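Local coordinates for protein uracil-DNA glycosylase (Epstein-Barr virus, PDB 6LYJ) that belongs to the uracil-DNA glycosylase superfamily, compact alpha/beta proteins built round a four-stranded parallel sheet flanked by helices, at residues Lys204-Pro216 with Ser225-Ala239. Sequence-based numbering, arbitrary orientation.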
# COMPACT_ATOMS: atom_id res chain seq x y z
N LYS A 204 -0.74 4.34 24.77
CA LYS A 204 -0.19 5.17 25.84
C LYS A 204 1.33 5.28 25.76
O LYS A 204 1.88 6.35 26.03
CB LYS A 204 -0.61 4.64 27.21
CG LYS A 204 -2.09 4.84 27.53
CD LYS A 204 -2.52 6.30 27.40
CE LYS A 204 -1.65 7.25 28.23
NZ LYS A 204 -1.93 7.16 29.69
N LYS A 205 2.02 4.19 25.41
CA LYS A 205 3.45 4.28 25.17
C LYS A 205 3.74 5.00 23.87
O LYS A 205 4.66 5.83 23.80
CB LYS A 205 4.08 2.88 25.12
CG LYS A 205 4.02 2.08 26.40
CD LYS A 205 4.57 0.69 26.15
CE LYS A 205 6.05 0.73 25.83
NZ LYS A 205 6.66 -0.62 25.68
N HIS A 206 2.99 4.69 22.82
CA HIS A 206 3.37 5.02 21.46
C HIS A 206 2.38 5.99 20.83
O HIS A 206 1.21 6.06 21.21
CB HIS A 206 3.48 3.74 20.62
CG HIS A 206 4.38 2.71 21.21
ND1 HIS A 206 5.71 2.97 21.51
CD2 HIS A 206 4.16 1.43 21.58
CE1 HIS A 206 6.26 1.88 22.03
NE2 HIS A 206 5.34 0.94 22.09
N LEU A 207 2.88 6.74 19.85
CA LEU A 207 2.05 7.65 19.07
C LEU A 207 1.47 6.88 17.89
O LEU A 207 2.22 6.38 17.04
CB LEU A 207 2.87 8.85 18.59
CG LEU A 207 2.12 9.85 17.71
CD1 LEU A 207 0.91 10.39 18.45
CD2 LEU A 207 3.05 10.97 17.26
N VAL A 208 0.15 6.77 17.84
CA VAL A 208 -0.52 6.07 16.76
C VAL A 208 -1.19 7.12 15.88
O VAL A 208 -2.14 7.79 16.31
CB VAL A 208 -1.54 5.05 17.29
CG1 VAL A 208 -2.23 4.34 16.13
CG2 VAL A 208 -0.84 4.05 18.20
N LEU A 209 -0.66 7.29 14.67
CA LEU A 209 -1.17 8.26 13.72
C LEU A 209 -2.01 7.54 12.67
O LEU A 209 -1.55 6.57 12.06
CB LEU A 209 -0.02 9.02 13.05
CG LEU A 209 0.94 9.76 13.99
CD1 LEU A 209 2.16 10.26 13.23
CD2 LEU A 209 0.22 10.91 14.67
N THR A 210 -3.23 8.02 12.46
CA THR A 210 -4.15 7.41 11.51
C THR A 210 -4.66 8.46 10.53
O THR A 210 -4.76 9.64 10.87
CB THR A 210 -5.34 6.74 12.20
OG1 THR A 210 -6.13 7.75 12.84
CG2 THR A 210 -4.88 5.73 13.24
N SER A 211 -4.98 8.01 9.33
CA SER A 211 -5.60 8.85 8.31
C SER A 211 -6.12 7.93 7.21
O SER A 211 -5.91 6.71 7.23
CB SER A 211 -4.63 9.89 7.76
OG SER A 211 -3.72 9.31 6.84
N GLN A 212 -6.78 8.54 6.22
CA GLN A 212 -7.12 7.81 5.01
C GLN A 212 -5.85 7.40 4.27
O GLN A 212 -4.76 7.92 4.50
CB GLN A 212 -8.01 8.66 4.11
CG GLN A 212 -9.44 8.74 4.58
CD GLN A 212 -10.33 9.46 3.60
OE1 GLN A 212 -9.88 10.34 2.87
NE2 GLN A 212 -11.60 9.08 3.56
N HIS A 213 -6.03 6.46 3.34
CA HIS A 213 -4.92 5.92 2.59
C HIS A 213 -4.37 6.97 1.63
O HIS A 213 -5.12 7.82 1.14
CB HIS A 213 -5.39 4.69 1.81
CG HIS A 213 -4.28 3.79 1.36
ND1 HIS A 213 -3.59 3.99 0.19
CD2 HIS A 213 -3.75 2.67 1.92
CE1 HIS A 213 -2.68 3.05 0.04
NE2 HIS A 213 -2.76 2.23 1.08
N PRO A 214 -3.06 6.96 1.36
CA PRO A 214 -2.50 7.92 0.40
C PRO A 214 -2.86 7.64 -1.05
O PRO A 214 -2.49 8.45 -1.92
CB PRO A 214 -0.99 7.78 0.63
CG PRO A 214 -0.83 6.37 1.10
CD PRO A 214 -2.01 6.15 2.00
N SER A 215 -3.54 6.54 -1.34
CA SER A 215 -3.88 6.21 -2.72
C SER A 215 -4.60 7.38 -3.39
O SER A 215 -5.44 8.04 -2.75
CB SER A 215 -4.77 4.96 -2.76
OG SER A 215 -5.21 4.69 -4.07
N PRO A 216 -4.33 7.66 -4.66
CA PRO A 216 -5.12 8.67 -5.38
C PRO A 216 -6.60 8.34 -5.44
O PRO A 216 -7.42 9.25 -5.58
CB PRO A 216 -4.49 8.67 -6.78
CG PRO A 216 -3.92 7.31 -6.93
CD PRO A 216 -3.41 6.93 -5.56
N SER A 225 -16.05 11.74 5.45
CA SER A 225 -15.06 10.86 6.06
C SER A 225 -14.73 11.22 7.50
O SER A 225 -14.09 12.25 7.76
CB SER A 225 -13.78 10.86 5.22
OG SER A 225 -13.99 10.24 3.96
N ALA A 226 -15.18 10.38 8.43
CA ALA A 226 -14.80 10.54 9.83
C ALA A 226 -13.29 10.61 9.98
O ALA A 226 -12.78 11.28 10.89
CB ALA A 226 -15.37 9.39 10.67
N GLN A 227 -12.55 9.93 9.10
CA GLN A 227 -11.10 9.97 9.11
C GLN A 227 -10.57 11.15 8.32
O GLN A 227 -11.12 11.56 7.30
CB GLN A 227 -10.52 8.68 8.54
CG GLN A 227 -10.14 7.65 9.58
CD GLN A 227 -9.02 6.76 9.12
OE1 GLN A 227 -8.97 6.36 7.96
NE2 GLN A 227 -8.10 6.45 10.02
N GLN A 228 -9.45 11.69 8.81
CA GLN A 228 -8.76 12.79 8.16
C GLN A 228 -8.15 12.34 6.84
O GLN A 228 -7.77 11.18 6.67
CB GLN A 228 -7.70 13.34 9.12
CG GLN A 228 -6.43 13.83 8.50
CD GLN A 228 -5.52 14.48 9.52
OE1 GLN A 228 -4.97 13.81 10.39
NE2 GLN A 228 -5.36 15.79 9.42
N LYS A 229 -8.11 13.26 5.87
CA LYS A 229 -7.48 12.98 4.59
C LYS A 229 -5.98 12.76 4.75
O LYS A 229 -5.34 13.31 5.65
CB LYS A 229 -7.72 14.14 3.62
CG LYS A 229 -9.12 14.22 3.09
CD LYS A 229 -9.29 13.23 1.97
CE LYS A 229 -10.67 13.29 1.36
NZ LYS A 229 -11.08 11.93 0.95
N PHE A 230 -5.41 11.95 3.85
CA PHE A 230 -3.96 11.74 3.90
C PHE A 230 -3.22 13.05 3.69
O PHE A 230 -2.39 13.45 4.52
CB PHE A 230 -3.52 10.70 2.86
CG PHE A 230 -2.06 10.38 2.95
CD1 PHE A 230 -1.61 9.39 3.80
CD2 PHE A 230 -1.13 11.10 2.21
CE1 PHE A 230 -0.25 9.10 3.90
CE2 PHE A 230 0.22 10.81 2.30
CZ PHE A 230 0.66 9.82 3.15
N LEU A 231 -3.47 13.72 2.57
CA LEU A 231 -2.86 15.02 2.33
C LEU A 231 -3.32 16.00 3.40
O LEU A 231 -4.52 16.27 3.53
CB LEU A 231 -3.21 15.53 0.94
CG LEU A 231 -2.53 16.85 0.54
CD1 LEU A 231 -1.04 16.65 0.35
CD2 LEU A 231 -3.17 17.42 -0.72
N GLY A 232 -2.38 16.53 4.17
CA GLY A 232 -2.71 17.34 5.32
C GLY A 232 -2.68 16.62 6.65
O GLY A 232 -2.94 17.25 7.68
N ASN A 233 -2.38 15.31 6.67
CA ASN A 233 -2.42 14.60 7.94
C ASN A 233 -1.26 14.97 8.86
O ASN A 233 -1.35 14.71 10.07
CB ASN A 233 -2.46 13.08 7.71
CG ASN A 233 -1.19 12.51 7.09
OD1 ASN A 233 -0.15 13.17 7.03
ND2 ASN A 233 -1.27 11.27 6.63
N ASN A 234 -0.19 15.57 8.32
CA ASN A 234 0.92 16.10 9.11
C ASN A 234 1.68 15.01 9.86
O ASN A 234 2.38 15.29 10.84
CB ASN A 234 0.42 17.18 10.10
CG ASN A 234 1.43 18.29 10.30
OD1 ASN A 234 2.14 18.68 9.38
ND2 ASN A 234 1.48 18.82 11.52
N HIS A 235 1.59 13.75 9.40
CA HIS A 235 2.09 12.63 10.18
C HIS A 235 3.61 12.66 10.34
O HIS A 235 4.12 12.23 11.39
CB HIS A 235 1.66 11.31 9.54
CG HIS A 235 0.26 10.90 9.85
ND1 HIS A 235 -0.26 9.68 9.47
CD2 HIS A 235 -0.74 11.55 10.49
CE1 HIS A 235 -1.51 9.59 9.87
NE2 HIS A 235 -1.83 10.71 10.49
N PHE A 236 4.34 13.13 9.34
CA PHE A 236 5.80 13.11 9.44
C PHE A 236 6.32 14.19 10.38
O PHE A 236 7.27 13.96 11.14
CB PHE A 236 6.40 13.25 8.04
CG PHE A 236 5.99 12.14 7.10
CD1 PHE A 236 6.64 10.93 7.11
CD2 PHE A 236 4.92 12.32 6.24
CE1 PHE A 236 6.26 9.91 6.26
CE2 PHE A 236 4.52 11.30 5.39
CZ PHE A 236 5.19 10.10 5.40
N VAL A 237 5.64 15.34 10.41
CA VAL A 237 5.95 16.37 11.38
C VAL A 237 5.61 15.90 12.79
O VAL A 237 6.41 16.04 13.72
CB VAL A 237 5.22 17.68 11.03
CG1 VAL A 237 5.41 18.72 12.13
CG2 VAL A 237 5.70 18.22 9.69
N LEU A 238 4.40 15.37 12.98
CA LEU A 238 4.00 14.89 14.30
C LEU A 238 4.94 13.80 14.78
O LEU A 238 5.28 13.74 15.97
CB LEU A 238 2.56 14.39 14.26
CG LEU A 238 1.50 15.45 13.97
CD1 LEU A 238 0.14 14.81 13.74
CD2 LEU A 238 1.44 16.48 15.10
N ALA A 239 5.38 12.93 13.87
CA ALA A 239 6.31 11.86 14.22
C ALA A 239 7.62 12.43 14.74
O ALA A 239 8.12 12.01 15.79
CB ALA A 239 6.55 10.95 13.02
O HOH W 1 -7.79 10.21 11.45
O HOH W 2 -6.76 11.08 1.54
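A chi1 of -176° in Phe230, CG trans to the backbone N, lays the phenyl ring against Pro214, whose CB makes a CH-pi contact over the ring centre, 3.4 Å from the centroid. Ser211 has OG tucked between its own N and carbonyl carbon (chi1 77°), where it accepts a nearly straight N-H from Asn233 ND2 at 3.1 Å, lying in the amide plane of Asn233, and donates in turn to Gln212 O. The same Asn233 ND2 is wedged between two rings, against the face of Phe230 turned from Pro214 and the face of His235 turned from Leu209, near the rim of each. Its OD1 accepts from His235 N in an Asx turn leading into helix 235-245. Leu209 CB sits 3.4 Å from the His235 centroid, while Leu209 CD2 touches Leu238 CD1 at 4.0 Å. At the ring edge His235 NE2 makes a weak, bent bond to Thr210 O; its ND1 is paired with Trp190 of the adjoining strand 186-190. Farther on, Gln212 N donates to Gln228 O at 2.9 Å, joining the two backbones just beyond the edge strand. The Gln212 side chain, extended beyond CG, brings OE1 to Lys229 NZ at 2.8 Å, with the ammonium in the carbonyl plane on a lone pair; this lysine also binds Ala218 O. Strand 207-211, the last of the parallel sheet, runs antiparallel to helix segment 235-239 (172°), and residues 225-234 pass across the strand's C-terminal end. Leu209 packs on the His235 ring and on Leu238 by dispersion contacts, whereas the linked amide, hydroxyl and carbonyl groups of Asn233, Ser211 and Gln212 satisfy buried polar atoms and help fix the rotation of the Asn233 amide between its two rings.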